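Local coordinates for protein putative trimethylamine methyltransferase (Rhizobium meliloti, PDB 4YYC) that probably acts as a methyltransferase of the trimethylamine methyltransferase family, at residues Ala225-Gly230 / Pro503-Ala508; His120-Glu125 / Ser199-Ser204; Ala218-Ala223 / Lys510-Lys515; His193-Tyr198 / Lys515-Met520. One frame throughout, in Å; residues are numbered along the deposited sequence.

Contact 1 of 4, residues Ala225-Gly230 / Pro503-Ala508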
loop_
_atom_site.group_PDB
_atom_site.type_symbol
_atom_site.label_atom_id
_atom_site.label_comp_id
_atom_site.label_asym_id
_atom_site.label_seq_id
_atom_site.Cartn_x
_atom_site.Cartn_y
_atom_site.Cartn_z
ATOM N N ALA A 225 -17.389 2.093 33.800
ATOM C CA ALA A 225 -16.382 1.052 33.741
ATOM C C ALA A 225 -16.281 0.322 35.067
ATOM O O ALA A 225 -16.103 -0.928 35.089
ATOM C CB ALA A 225 -15.026 1.634 33.376
ATOM N N LYS A 226 -16.383 1.061 36.178
ATOM C CA LYS A 226 -16.317 0.425 37.508
ATOM C C LYS A 226 -17.511 -0.453 37.785
ATOM O O LYS A 226 -17.353 -1.499 38.409
ATOM C CB LYS A 226 -16.130 1.447 38.612
ATOM C CG LYS A 226 -14.781 2.106 38.580
ATOM C CD LYS A 226 -14.516 3.060 39.745
ATOM C CE LYS A 226 -13.080 3.533 39.673
ATOM N NZ LYS A 226 -12.674 4.241 40.882
ATOM N N ILE A 227 -18.703 -0.055 37.338
ATOM C CA ILE A 227 -19.878 -0.929 37.402
ATOM C C ILE A 227 -19.631 -2.247 36.634
ATOM O O ILE A 227 -19.993 -3.326 37.101
ATOM C CB ILE A 227 -21.140 -0.210 36.865
ATOM C CG1 ILE A 227 -21.565 0.878 37.854
ATOM C CG2 ILE A 227 -22.292 -1.193 36.656
ATOM C CD1 ILE A 227 -22.422 2.003 37.324
ATOM N N LEU A 228 -19.012 -2.134 35.480
ATOM C CA LEU A 228 -18.780 -3.274 34.586
ATOM C C LEU A 228 -17.681 -4.231 35.072
ATOM O O LEU A 228 -17.871 -5.440 35.082
ATOM C CB LEU A 228 -18.450 -2.741 33.203
ATOM C CG LEU A 228 -18.109 -3.768 32.158
ATOM C CD1 LEU A 228 -19.216 -4.798 31.975
ATOM C CD2 LEU A 228 -17.844 -3.053 30.858
ATOM N N PHE A 229 -16.537 -3.672 35.458
ATOM C CA PHE A 229 -15.311 -4.440 35.761
ATOM C C PHE A 229 -14.992 -4.535 37.263
ATOM O O PHE A 229 -14.175 -5.386 37.673
ATOM C CB PHE A 229 -14.121 -3.721 35.143
ATOM C CG PHE A 229 -14.035 -3.819 33.657
ATOM C CD1 PHE A 229 -13.425 -4.903 33.061
ATOM C CD2 PHE A 229 -14.501 -2.789 32.840
ATOM C CE1 PHE A 229 -13.279 -4.992 31.687
ATOM C CE2 PHE A 229 -14.392 -2.880 31.448
ATOM C CZ PHE A 229 -13.788 -3.978 30.876
ATOM N N GLY A 230 -15.575 -3.664 38.082
ATOM C CA GLY A 230 -15.176 -3.533 39.489
ATOM C C GLY A 230 -14.318 -2.312 39.767
ATOM O O GLY A 230 -13.503 -1.900 38.916
ATOM N N PRO A 503 -27.157 -9.732 33.616
ATOM C CA PRO A 503 -28.297 -8.830 33.837
ATOM C C PRO A 503 -28.190 -7.890 35.030
ATOM O O PRO A 503 -28.693 -6.776 34.956
ATOM C CB PRO A 503 -29.473 -9.788 33.995
ATOM C CG PRO A 503 -28.845 -11.097 34.359
ATOM C CD PRO A 503 -27.564 -11.145 33.632
ATOM N N ALA A 504 -27.514 -8.300 36.095
ATOM C CA ALA A 504 -27.255 -7.418 37.221
ATOM C C ALA A 504 -26.387 -6.220 36.831
ATOM O O ALA A 504 -26.631 -5.083 37.261
ATOM C CB ALA A 504 -26.593 -8.194 38.351
ATOM N N ILE A 505 -25.391 -6.467 35.997
ATOM C CA ILE A 505 -24.529 -5.374 35.495
ATOM C C ILE A 505 -25.320 -4.470 34.570
ATOM O O ILE A 505 -25.246 -3.262 34.693
ATOM C CB ILE A 505 -23.275 -5.918 34.779
ATOM C CG1 ILE A 505 -22.408 -6.667 35.792
ATOM C CG2 ILE A 505 -22.491 -4.783 34.117
ATOM C CD1 ILE A 505 -21.120 -7.261 35.244
ATOM N N ASP A 506 -26.087 -5.062 33.656
ATOM C CA ASP A 506 -26.940 -4.290 32.774
ATOM C C ASP A 506 -27.866 -3.354 33.579
ATOM O O ASP A 506 -27.936 -2.171 33.308
ATOM C CB ASP A 506 -27.745 -5.227 31.892
ATOM C CG ASP A 506 -28.340 -4.539 30.679
ATOM O OD1 ASP A 506 -27.899 -3.430 30.308
ATOM O OD2 ASP A 506 -29.252 -5.143 30.064
ATOM N N GLU A 507 -28.542 -3.903 34.584
ATOM C CA GLU A 507 -29.471 -3.134 35.416
ATOM C C GLU A 507 -28.746 -1.991 36.125
ATOM O O GLU A 507 -29.260 -0.863 36.174
ATOM C CB GLU A 507 -30.185 -4.052 36.416
ATOM C CG GLU A 507 -31.065 -3.361 37.427
ATOM N N ALA A 508 -27.578 -2.271 36.681
ATOM C CA ALA A 508 -26.805 -1.240 37.358
ATOM C C ALA A 508 -26.357 -0.141 36.414
ATOM O O ALA A 508 -26.333 1.029 36.779
ATOM C CB ALA A 508 -25.593 -1.845 38.040
#
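Ile227 and Leu228 near the end of helix 215-229 face Ile505 and Ala508 in the first turns of helix 503-518, forming an antiparallel helix pair: the axes of the two short segments approach to 9.5 Å and their directions differ by 168°. It is a worked example of a surface contact made, between 225-230 and 503-508, by branched aliphatic side chains and one alanine methyl alone. Ile227 comes first. Its CG2 branch lies opposite its own backbone N across the CA-CB bond, and Ile227 CG2 meets Ala508 CB at 3.6 Å; the other branch, CG1, ends in Ile227 CD1, which lies 4.1 Å from Ala508 O. The same side chain also touches Leu509 and Phe512, so it extends the seam along helix 503-518. Leu228 follows, at the point where the backbones are nearest, its CA 6.2 Å from that of Ile505. Here the two side chains cross obliquely, Leu228 CD1 resting 3.9 Å from Ile505 CG2. The helix ends after Phe229, and Gly230 leaves helical angles with a positive phi of 103°. Back at Leu228, the backbone takes part as well: with Ile505 CG1 and CD1 fully extended (chi2 -180°), the Ile505 CD1 methyl sits 3.7 Å from Leu228 O.

Contact 2 of 4, residues His120-Glu125 / Ser199-Ser204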
loop_
_atom_site.group_PDB
_atom_site.type_symbol
_atom_site.label_atom_id
_atom_site.label_comp_id
_atom_site.label_asym_id
_atom_site.label_seq_id
_atom_site.Cartn_x
_atom_site.Cartn_y
_atom_site.Cartn_z
ATOM N N HIS A 120 -7.838 -4.044 28.635
ATOM C CA HIS A 120 -8.694 -5.128 29.063
ATOM C C HIS A 120 -10.084 -4.982 28.466
ATOM O O HIS A 120 -10.623 -3.871 28.393
ATOM C CB HIS A 120 -8.783 -5.182 30.578
ATOM C CG HIS A 120 -7.475 -5.557 31.216
ATOM N ND1 HIS A 120 -7.192 -6.837 31.637
ATOM C CD2 HIS A 120 -6.350 -4.836 31.430
ATOM C CE1 HIS A 120 -5.955 -6.882 32.100
ATOM N NE2 HIS A 120 -5.418 -5.684 31.977
ATOM N N ALA A 121 -10.660 -6.102 28.096
ATOM C CA ALA A 121 -12.029 -6.166 27.561
ATOM C C ALA A 121 -12.899 -6.876 28.562
ATOM O O ALA A 121 -12.436 -7.709 29.343
ATOM C CB ALA A 121 -12.026 -6.933 26.242
ATOM N N ARG A 122 -14.194 -6.627 28.504
ATOM C CA ARG A 122 -15.089 -7.255 29.461
ATOM C C ARG A 122 -15.153 -8.771 29.256
ATOM O O ARG A 122 -15.397 -9.488 30.195
ATOM C CB ARG A 122 -16.467 -6.617 29.419
ATOM C CG ARG A 122 -17.277 -6.911 28.159
ATOM C CD ARG A 122 -18.595 -6.165 28.225
ATOM N NE ARG A 122 -19.597 -6.510 27.223
ATOM C CZ ARG A 122 -20.400 -7.558 27.271
ATOM N NH1 ARG A 122 -20.326 -8.438 28.265
ATOM N NH2 ARG A 122 -21.330 -7.739 26.333
ATOM N N ASN A 123 -14.922 -9.232 28.023
ATOM C CA ASN A 123 -14.607 -10.620 27.750
ATOM C C ASN A 123 -13.081 -10.704 27.665
ATOM O O ASN A 123 -12.513 -10.224 26.706
ATOM C CB ASN A 123 -15.240 -11.084 26.438
ATOM C CG ASN A 123 -14.776 -12.455 25.991
ATOM O OD1 ASN A 123 -13.981 -13.127 26.653
ATOM N ND2 ASN A 123 -15.332 -12.913 24.865
ATOM N N PRO A 124 -12.416 -11.331 28.663
ATOM C CA PRO A 124 -10.950 -11.313 28.719
ATOM C C PRO A 124 -10.252 -11.937 27.529
ATOM O O PRO A 124 -9.117 -11.577 27.219
ATOM C CB PRO A 124 -10.639 -12.108 29.990
ATOM C CG PRO A 124 -11.875 -12.002 30.801
ATOM C CD PRO A 124 -12.988 -12.043 29.810
ATOM N N GLU A 125 -10.941 -12.803 26.812
ATOM C CA GLU A 125 -10.393 -13.329 25.557
ATOM C C GLU A 125 -10.150 -12.261 24.493
ATOM O O GLU A 125 -9.392 -12.488 23.542
ATOM C CB GLU A 125 -11.301 -14.385 24.976
ATOM C CG GLU A 125 -11.344 -15.642 25.818
ATOM C CD GLU A 125 -9.946 -16.200 26.116
ATOM O OE1 GLU A 125 -9.273 -16.610 25.143
ATOM O OE2 GLU A 125 -9.513 -16.190 27.307
ATOM N N SER A 199 -23.517 1.499 24.621
ATOM C CA SER A 199 -23.588 0.725 23.358
ATOM C C SER A 199 -22.382 -0.197 23.183
ATOM O O SER A 199 -22.518 -1.337 22.760
ATOM C CB SER A 199 -23.730 1.670 22.153
ATOM O OG SER A 199 -24.949 2.348 22.253
ATOM N N HIS A 200 -21.185 0.286 23.527
ATOM C CA HIS A 200 -19.975 -0.537 23.483
ATOM C C HIS A 200 -20.025 -1.713 24.453
ATOM O O HIS A 200 -19.365 -2.713 24.234
ATOM C CB HIS A 200 -18.726 0.306 23.741
ATOM C CG HIS A 200 -18.398 1.258 22.619
ATOM N ND1 HIS A 200 -17.968 0.819 21.386
ATOM C CD2 HIS A 200 -18.437 2.608 22.538
ATOM C CE1 HIS A 200 -17.756 1.855 20.601
ATOM N NE2 HIS A 200 -18.026 2.954 21.277
ATOM N N ILE A 201 -20.803 -1.590 25.518
ATOM C CA ILE A 201 -20.918 -2.669 26.504
ATOM C C ILE A 201 -21.996 -3.650 26.119
ATOM O O ILE A 201 -21.782 -4.866 26.250
ATOM C CB ILE A 201 -21.143 -2.097 27.923
ATOM C CG1 ILE A 201 -20.001 -1.167 28.300
ATOM C CG2 ILE A 201 -21.314 -3.233 28.921
ATOM C CD1 ILE A 201 -20.244 -0.277 29.497
ATOM N N ARG A 202 -23.140 -3.122 25.684
ATOM C CA ARG A 202 -24.328 -3.956 25.399
ATOM C C ARG A 202 -24.158 -4.743 24.091
ATOM O O ARG A 202 -24.566 -5.904 24.010
ATOM C CB ARG A 202 -25.582 -3.062 25.360
ATOM C CG ARG A 202 -26.931 -3.733 25.072
ATOM C CD ARG A 202 -27.313 -4.834 26.063
ATOM N NE ARG A 202 -26.535 -6.003 25.744
ATOM C CZ ARG A 202 -26.712 -7.233 26.174
ATOM N NH1 ARG A 202 -27.752 -7.582 26.934
ATOM N NH2 ARG A 202 -25.816 -8.119 25.741
ATOM N N TYR A 203 -23.558 -4.121 23.072
ATOM C CA TYR A 203 -23.532 -4.694 21.732
ATOM C C TYR A 203 -22.192 -5.262 21.342
ATOM O O TYR A 203 -22.050 -5.841 20.250
ATOM C CB TYR A 203 -24.013 -3.680 20.713
ATOM C CG TYR A 203 -25.443 -3.249 20.971
ATOM C CD1 TYR A 203 -26.493 -4.098 20.682
ATOM C CD2 TYR A 203 -25.733 -2.022 21.551
ATOM C CE1 TYR A 203 -27.805 -3.708 20.931
ATOM C CE2 TYR A 203 -27.035 -1.617 21.825
ATOM C CZ TYR A 203 -28.066 -2.457 21.498
ATOM O OH TYR A 203 -29.364 -2.066 21.782
ATOM N N SER A 204 -21.210 -5.167 22.237
ATOM C CA SER A 204 -19.879 -5.729 21.948
ATOM C C SER A 204 -19.266 -6.214 23.253
ATOM O O SER A 204 -19.731 -5.816 24.341
ATOM C CB SER A 204 -18.985 -4.651 21.374
ATOM O OG SER A 204 -17.786 -5.234 20.880
#
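Arg122 reaches from its loop to the carbonyls where helix 192-202 ends, and Ser204 O takes Arg122 NE at 3.0 Å. The bond is bent at the hydrogen (144°), but it falls in the carbonyl plane on a lone pair of Ser204 O, which sits near the guanidinium edge, 21° out of the guanidinium plane. NH2 adds a weak bond to the same oxygen. Ile201 O also lies 2.9 Å from Arg122 NE, obliquely to the group. In the fold, the loop between strands 116-119 and 128-131 here meets the C-terminal end of helix 192-202, and the arginine bonds to the backbone just past that end. The guanidinium gets there because CG stands between the backbone N and carbonyl carbon (chi1 70°) and the chain then runs straight out to NE, with Arg122 CD passing 4.1 Å from Ile201 CG2. Cutting the side chain back to alanine is likely to cost both Ser204 O and Tyr500 O this donor. Farther out, that Tyr500 O accepts from Arg122 NH1, while Leu228 and Phe229 pack against the arginine. The loop itself is shaped by an Asx turn, Glu125 N donating to Asn123 OD1 at 3.1 Å, and Asn123 ND2 bonds to Asp205 OD2.

Contact 3 of 4, residues Ala218-Ala223 / Lys510-Lys515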
loop_
_atom_site.group_PDB
_atom_site.type_symbol
_atom_site.label_atom_id
_atom_site.label_comp_id
_atom_site.label_asym_id
_atom_site.label_seq_id
_atom_site.Cartn_x
_atom_site.Cartn_y
_atom_site.Cartn_z
ATOM N N ALA A 218 -15.911 12.100 31.091
ATOM C CA ALA A 218 -14.844 11.164 31.403
ATOM C C ALA A 218 -15.097 10.543 32.768
ATOM O O ALA A 218 -14.898 9.337 32.944
ATOM C CB ALA A 218 -13.491 11.859 31.313
ATOM N N GLU A 219 -15.530 11.337 33.761
ATOM C CA GLU A 219 -15.858 10.772 35.067
ATOM C C GLU A 219 -16.986 9.750 34.949
ATOM O O GLU A 219 -16.927 8.661 35.542
ATOM C CB GLU A 219 -16.202 11.897 36.057
ATOM C CG GLU A 219 -14.971 12.705 36.434
ATOM C CD GLU A 219 -15.287 13.967 37.201
ATOM O OE1 GLU A 219 -16.464 14.355 37.262
ATOM O OE2 GLU A 219 -14.340 14.548 37.779
ATOM N N ASP A 220 -17.997 10.082 34.153
ATOM C CA ASP A 220 -19.087 9.124 33.925
ATOM C C ASP A 220 -18.591 7.819 33.274
ATOM O O ASP A 220 -19.057 6.731 33.629
ATOM C CB ASP A 220 -20.191 9.705 33.048
ATOM C CG ASP A 220 -21.029 10.777 33.742
ATOM O OD1 ASP A 220 -21.047 10.909 34.991
ATOM O OD2 ASP A 220 -21.753 11.520 33.027
ATOM N N THR A 221 -17.656 7.922 32.323
ATOM C CA THR A 221 -17.107 6.742 31.691
ATOM C C THR A 221 -16.423 5.856 32.718
ATOM O O THR A 221 -16.627 4.651 32.739
ATOM C CB THR A 221 -16.104 7.120 30.586
ATOM O OG1 THR A 221 -16.754 7.927 29.575
ATOM C CG2 THR A 221 -15.477 5.895 29.924
ATOM N N VAL A 222 -15.623 6.467 33.583
ATOM C CA VAL A 222 -14.937 5.716 34.645
ATOM C C VAL A 222 -15.968 5.057 35.554
ATOM O O VAL A 222 -15.804 3.908 35.945
ATOM C CB VAL A 222 -13.924 6.611 35.412
ATOM C CG1 VAL A 222 -13.364 5.887 36.636
ATOM C CG2 VAL A 222 -12.802 7.042 34.491
ATOM N N ALA A 223 -17.018 5.757 35.918
ATOM C CA ALA A 223 -18.032 5.194 36.796
ATOM C C ALA A 223 -18.729 3.981 36.157
ATOM O O ALA A 223 -18.967 2.968 36.834
ATOM C CB ALA A 223 -19.048 6.281 37.204
ATOM N N LYS A 510 -27.948 0.732 33.587
ATOM C CA LYS A 510 -29.154 1.462 33.231
ATOM C C LYS A 510 -29.584 2.364 34.369
ATOM O O LYS A 510 -30.043 3.467 34.128
ATOM C CB LYS A 510 -30.290 0.494 32.932
ATOM C CG LYS A 510 -30.131 -0.267 31.649
ATOM C CD LYS A 510 -31.277 -1.275 31.553
ATOM C CE LYS A 510 -31.322 -1.825 30.160
ATOM N NZ LYS A 510 -31.868 -0.830 29.201
ATOM N N GLU A 511 -29.437 1.898 35.604
ATOM C CA GLU A 511 -29.809 2.739 36.772
ATOM C C GLU A 511 -28.921 3.959 36.869
ATOM O O GLU A 511 -29.421 5.060 37.102
ATOM C CB GLU A 511 -29.774 1.960 38.085
ATOM C CG GLU A 511 -31.028 1.139 38.284
ATOM C CD GLU A 511 -31.043 0.346 39.576
ATOM O OE1 GLU A 511 -31.560 -0.808 39.518
ATOM O OE2 GLU A 511 -30.599 0.886 40.640
ATOM N N PHE A 512 -27.622 3.765 36.626
ATOM C CA PHE A 512 -26.646 4.869 36.630
ATOM C C PHE A 512 -26.967 5.894 35.561
ATOM O O PHE A 512 -26.975 7.110 35.808
ATOM C CB PHE A 512 -25.239 4.349 36.440
ATOM C CG PHE A 512 -24.200 5.445 36.286
ATOM C CD1 PHE A 512 -23.638 6.063 37.411
ATOM C CD2 PHE A 512 -23.811 5.884 35.020
ATOM C CE1 PHE A 512 -22.715 7.101 37.271
ATOM C CE2 PHE A 512 -22.886 6.920 34.885
ATOM C CZ PHE A 512 -22.337 7.517 36.008
ATOM N N ILE A 513 -27.206 5.388 34.362
ATOM C CA ILE A 513 -27.502 6.249 33.230
ATOM C C ILE A 513 -28.759 7.059 33.519
ATOM O O ILE A 513 -28.760 8.256 33.270
ATOM C CB ILE A 513 -27.611 5.437 31.923
ATOM C CG1 ILE A 513 -26.221 4.880 31.587
ATOM C CG2 ILE A 513 -28.159 6.301 30.789
ATOM C CD1 ILE A 513 -26.293 3.850 30.491
ATOM N N ALA A 514 -29.820 6.390 33.957
ATOM C CA ALA A 514 -31.084 7.075 34.214
ATOM C C ALA A 514 -30.920 8.165 35.261
ATOM O O ALA A 514 -31.491 9.253 35.135
ATOM C CB ALA A 514 -32.176 6.081 34.619
ATOM N N LYS A 515 -30.183 7.864 36.321
ATOM C CA LYS A 515 -29.942 8.832 37.364
ATOM C C LYS A 515 -29.198 10.046 36.812
ATOM O O LYS A 515 -29.579 11.182 37.069
ATOM C CB LYS A 515 -29.195 8.145 38.499
ATOM C CG LYS A 515 -28.721 9.046 39.622
ATOM C CD LYS A 515 -28.185 8.194 40.762
#
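Asp220 OD1 is met by two residues of helix 503-518: by the ring edge of Phe512, whose CZ stands 3.8 Å away, and by Arg516 NE in a salt bridge. The other oxygen, OD2, accepts from His193 NE2, so both oxygens of the carboxylate are held in a buried place. This is a helix-helix seam between 215-229 and 503-518, and it illustrates how one aromatic side chain can span helices whose nearest CA atoms here are still 8.6 Å apart, those of Ala223 and Phe512. With CG opposite the backbone N (chi1 174°), the Phe512 side chain carries the ring to helix 215-229. The carboxylate of Asp220 stands almost perpendicular to it, the planes 83° apart, and OD1 lies near the ring plane; the slightly positive ring edge is thus likely to suit the negative oxygen. One turn on, Ala223 CB touches Phe512 CZ at 3.7 Å, its small methyl letting the ring come close to the helix backbone. Were Phe512 replaced by an alanine, Ala223 would probably lose its partner and a gap would open between the helices. Met224 and Ile227 also pack against the ring. Phe512 CE2 ends 4.0 Å from Asp220 O.

Contact 4 of 4, residues His193-Tyr198 / Lys515-Met520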
loop_
_atom_site.group_PDB
_atom_site.type_symbol
_atom_site.label_atom_id
_atom_site.label_comp_id
_atom_site.label_asym_id
_atom_site.label_seq_id
_atom_site.Cartn_x
_atom_site.Cartn_y
_atom_site.Cartn_z
ATOM N N HIS A 193 -23.100 10.758 25.552
ATOM C CA HIS A 193 -21.957 9.971 25.984
ATOM C C HIS A 193 -22.336 8.719 26.769
ATOM O O HIS A 193 -21.672 7.664 26.680
ATOM C CB HIS A 193 -20.981 10.789 26.819
ATOM C CG HIS A 193 -21.511 11.213 28.167
ATOM N ND1 HIS A 193 -22.466 12.187 28.337
ATOM C CD2 HIS A 193 -21.200 10.781 29.409
ATOM C CE1 HIS A 193 -22.703 12.363 29.620
ATOM N NE2 HIS A 193 -21.935 11.529 30.292
ATOM N N LEU A 194 -23.417 8.819 27.536
ATOM C CA LEU A 194 -23.849 7.703 28.362
ATOM C C LEU A 194 -24.326 6.541 27.483
ATOM O O LEU A 194 -23.969 5.387 27.699
ATOM C CB LEU A 194 -25.010 8.152 29.261
ATOM C CG LEU A 194 -24.606 9.227 30.268
ATOM C CD1 LEU A 194 -25.833 9.938 30.772
ATOM C CD2 LEU A 194 -23.745 8.671 31.388
ATOM N N ASP A 195 -25.120 6.881 26.491
ATOM C CA ASP A 195 -25.609 5.883 25.502
ATOM C C ASP A 195 -24.511 5.312 24.621
ATOM O O ASP A 195 -24.585 4.133 24.232
ATOM C CB ASP A 195 -26.730 6.497 24.668
ATOM C CG ASP A 195 -27.919 6.835 25.507
ATOM O OD1 ASP A 195 -28.645 5.908 25.979
ATOM O OD2 ASP A 195 -28.118 8.026 25.789
HETATM N N MSE A 196 -23.532 6.154 24.309
HETATM C CA MSE A 196 -22.398 5.749 23.451
HETATM C C MSE A 196 -21.613 4.713 24.240
HETATM O O MSE A 196 -21.351 3.627 23.728
HETATM C CB MSE A 196 -21.611 6.973 23.068
HETATM C CG MSE A 196 -22.377 7.829 22.063
HETATM SE SE MSE A 196 -21.719 9.708 22.077
HETATM C CE MSE A 196 -20.215 9.342 20.982
ATOM N N VAL A 197 -21.201 5.023 25.476
ATOM C CA VAL A 197 -20.454 4.020 26.252
ATOM C C VAL A 197 -21.298 2.743 26.460
ATOM O O VAL A 197 -20.825 1.610 26.293
ATOM C CB VAL A 197 -19.950 4.585 27.598
ATOM C CG1 VAL A 197 -19.382 3.482 28.486
ATOM C CG2 VAL A 197 -18.938 5.711 27.345
ATOM N N TYR A 198 -22.556 2.918 26.822
ATOM C CA TYR A 198 -23.437 1.775 27.029
ATOM C C TYR A 198 -23.478 0.880 25.798
ATOM O O TYR A 198 -23.475 -0.355 25.914
ATOM C CB TYR A 198 -24.848 2.217 27.370
ATOM C CG TYR A 198 -25.797 1.037 27.583
ATOM C CD1 TYR A 198 -25.786 0.315 28.781
ATOM C CD2 TYR A 198 -26.656 0.629 26.599
ATOM C CE1 TYR A 198 -26.668 -0.753 28.996
ATOM C CE2 TYR A 198 -27.516 -0.447 26.773
ATOM C CZ TYR A 198 -27.518 -1.148 27.972
ATOM O OH TYR A 198 -28.389 -2.214 28.098
ATOM N N LYS A 515 -30.183 7.864 36.321
ATOM C CA LYS A 515 -29.942 8.832 37.364
ATOM C C LYS A 515 -29.198 10.046 36.812
ATOM O O LYS A 515 -29.579 11.182 37.069
ATOM C CB LYS A 515 -29.195 8.145 38.499
ATOM C CG LYS A 515 -28.721 9.046 39.622
ATOM C CD LYS A 515 -28.185 8.194 40.762
ATOM N N ARG A 516 -28.157 9.809 36.017
ATOM C CA ARG A 516 -27.415 10.901 35.438
ATOM C C ARG A 516 -28.278 11.722 34.499
ATOM O O ARG A 516 -28.249 12.929 34.552
ATOM C CB ARG A 516 -26.157 10.387 34.707
ATOM C CG ARG A 516 -25.106 9.825 35.646
ATOM C CD ARG A 516 -24.426 10.877 36.552
ATOM N NE ARG A 516 -23.686 11.762 35.722
ATOM C CZ ARG A 516 -23.906 13.048 35.489
ATOM N NH1 ARG A 516 -24.783 13.774 36.186
ATOM N NH2 ARG A 516 -23.152 13.640 34.590
ATOM N N LYS A 517 -29.082 11.074 33.643
ATOM C CA LYS A 517 -29.952 11.825 32.728
ATOM C C LYS A 517 -30.977 12.674 33.475
ATOM O O LYS A 517 -31.292 13.795 33.060
ATOM C CB LYS A 517 -30.647 10.870 31.739
ATOM C CG LYS A 517 -29.676 10.277 30.731
ATOM C CD LYS A 517 -30.420 9.595 29.597
ATOM C CE LYS A 517 -29.482 9.049 28.597
ATOM N NZ LYS A 517 -30.174 8.461 27.415
ATOM N N ASP A 518 -31.530 12.121 34.535
ATOM C CA ASP A 518 -32.545 12.855 35.311
ATOM C C ASP A 518 -31.957 14.045 36.052
ATOM O O ASP A 518 -32.711 14.953 36.438
ATOM C CB ASP A 518 -33.272 11.953 36.322
ATOM C CG ASP A 518 -34.636 12.528 36.735
ATOM O OD1 ASP A 518 -35.483 12.744 35.835
ATOM O OD2 ASP A 518 -34.885 12.793 37.938
ATOM N N SER A 519 -30.651 14.041 36.290
ATOM C CA SER A 519 -30.003 15.133 37.021
ATOM C C SER A 519 -29.720 16.384 36.179
ATOM O O SER A 519 -29.269 17.373 36.735
ATOM C CB SER A 519 -28.696 14.631 37.630
ATOM O OG SER A 519 -27.687 14.531 36.651
HETATM N N MSE A 520 -29.994 16.345 34.877
HETATM C CA MSE A 520 -29.670 17.423 33.946
HETATM C C MSE A 520 -30.808 17.657 32.997
HETATM O O MSE A 520 -31.397 16.687 32.530
HETATM C CB MSE A 520 -28.554 16.944 33.026
HETATM C CG MSE A 520 -27.329 16.529 33.811
HETATM SE SE MSE A 520 -25.883 16.373 32.531
HETATM C CE MSE A 520 -25.946 14.418 32.288
#
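Asp195 and Lys517 close a salt bridge between helix 192-202 and the last turn of helix 503-518, where helix 503-518 ends. The contact is a helix-helix packing in which a buried leucine lies beside an ion pair, and helix 215-229 joins the same group of helices. The charged pair comes first. Lys517 NZ donates to Asp195 OD2 at 2.7 Å, and Asp195 OD2 accepts with its syn lone pair, on the side of OD1; Asp195 OD1 itself lies 3.3 Å from Lys517 NZ. The two side chains meet at about a right angle. Lys517 is fully extended beyond CG, and that stretch carries its ammonium across to the aspartate on the other helix.

The apolar contacts belong to Leu194. Leu194 CD1 lies 3.9 Å from Lys517 CG, the two side chains sliding past each other in opposite directions. Leu194 CD1 is also 4.0 Å from Arg516 CB, and these two side chains cross at about a right angle. Leu194 CG sits over one face of the neighbouring His193 ring, offset toward its rim. Arg516 gives only the base of its side chain to the leucine; bent at chi2 and chi3 (-68° and -65°), it turns its guanidinium toward Asp220, the partner of its NE.

Bonds within 515-520 finish the helix. Arg516 O accepts from Ser519 N and from the serine hydroxyl, Ser519 OG approaching Arg516 O at 2.7 Å and tilted 21° from the carbonyl plane.

All four contacts lie on the same side of the chain's centre. Contacts 1 and 3 join the same two helices, 215-229 and 503-518, about 10 Å apart centre to centre; contact 4, its centre about 6 Å from that of contact 3, brings helix 192-202 against the end of helix 503-518. Contact 2, about 11 Å from contact 1 between centres, ties the loop 120-125 to the far end of helix 192-202. Along the chain, contact 1 is nested inside the loop closed by contact 3, and contact 3 inside that closed by contact 4, whereas contacts 2 and 4 cross. The C-terminal helix thus packs back on two much earlier helices. Asp220 links contacts 3 and 4, the Asp506-Tyr198 hydrogen bond contacts 1 and 4.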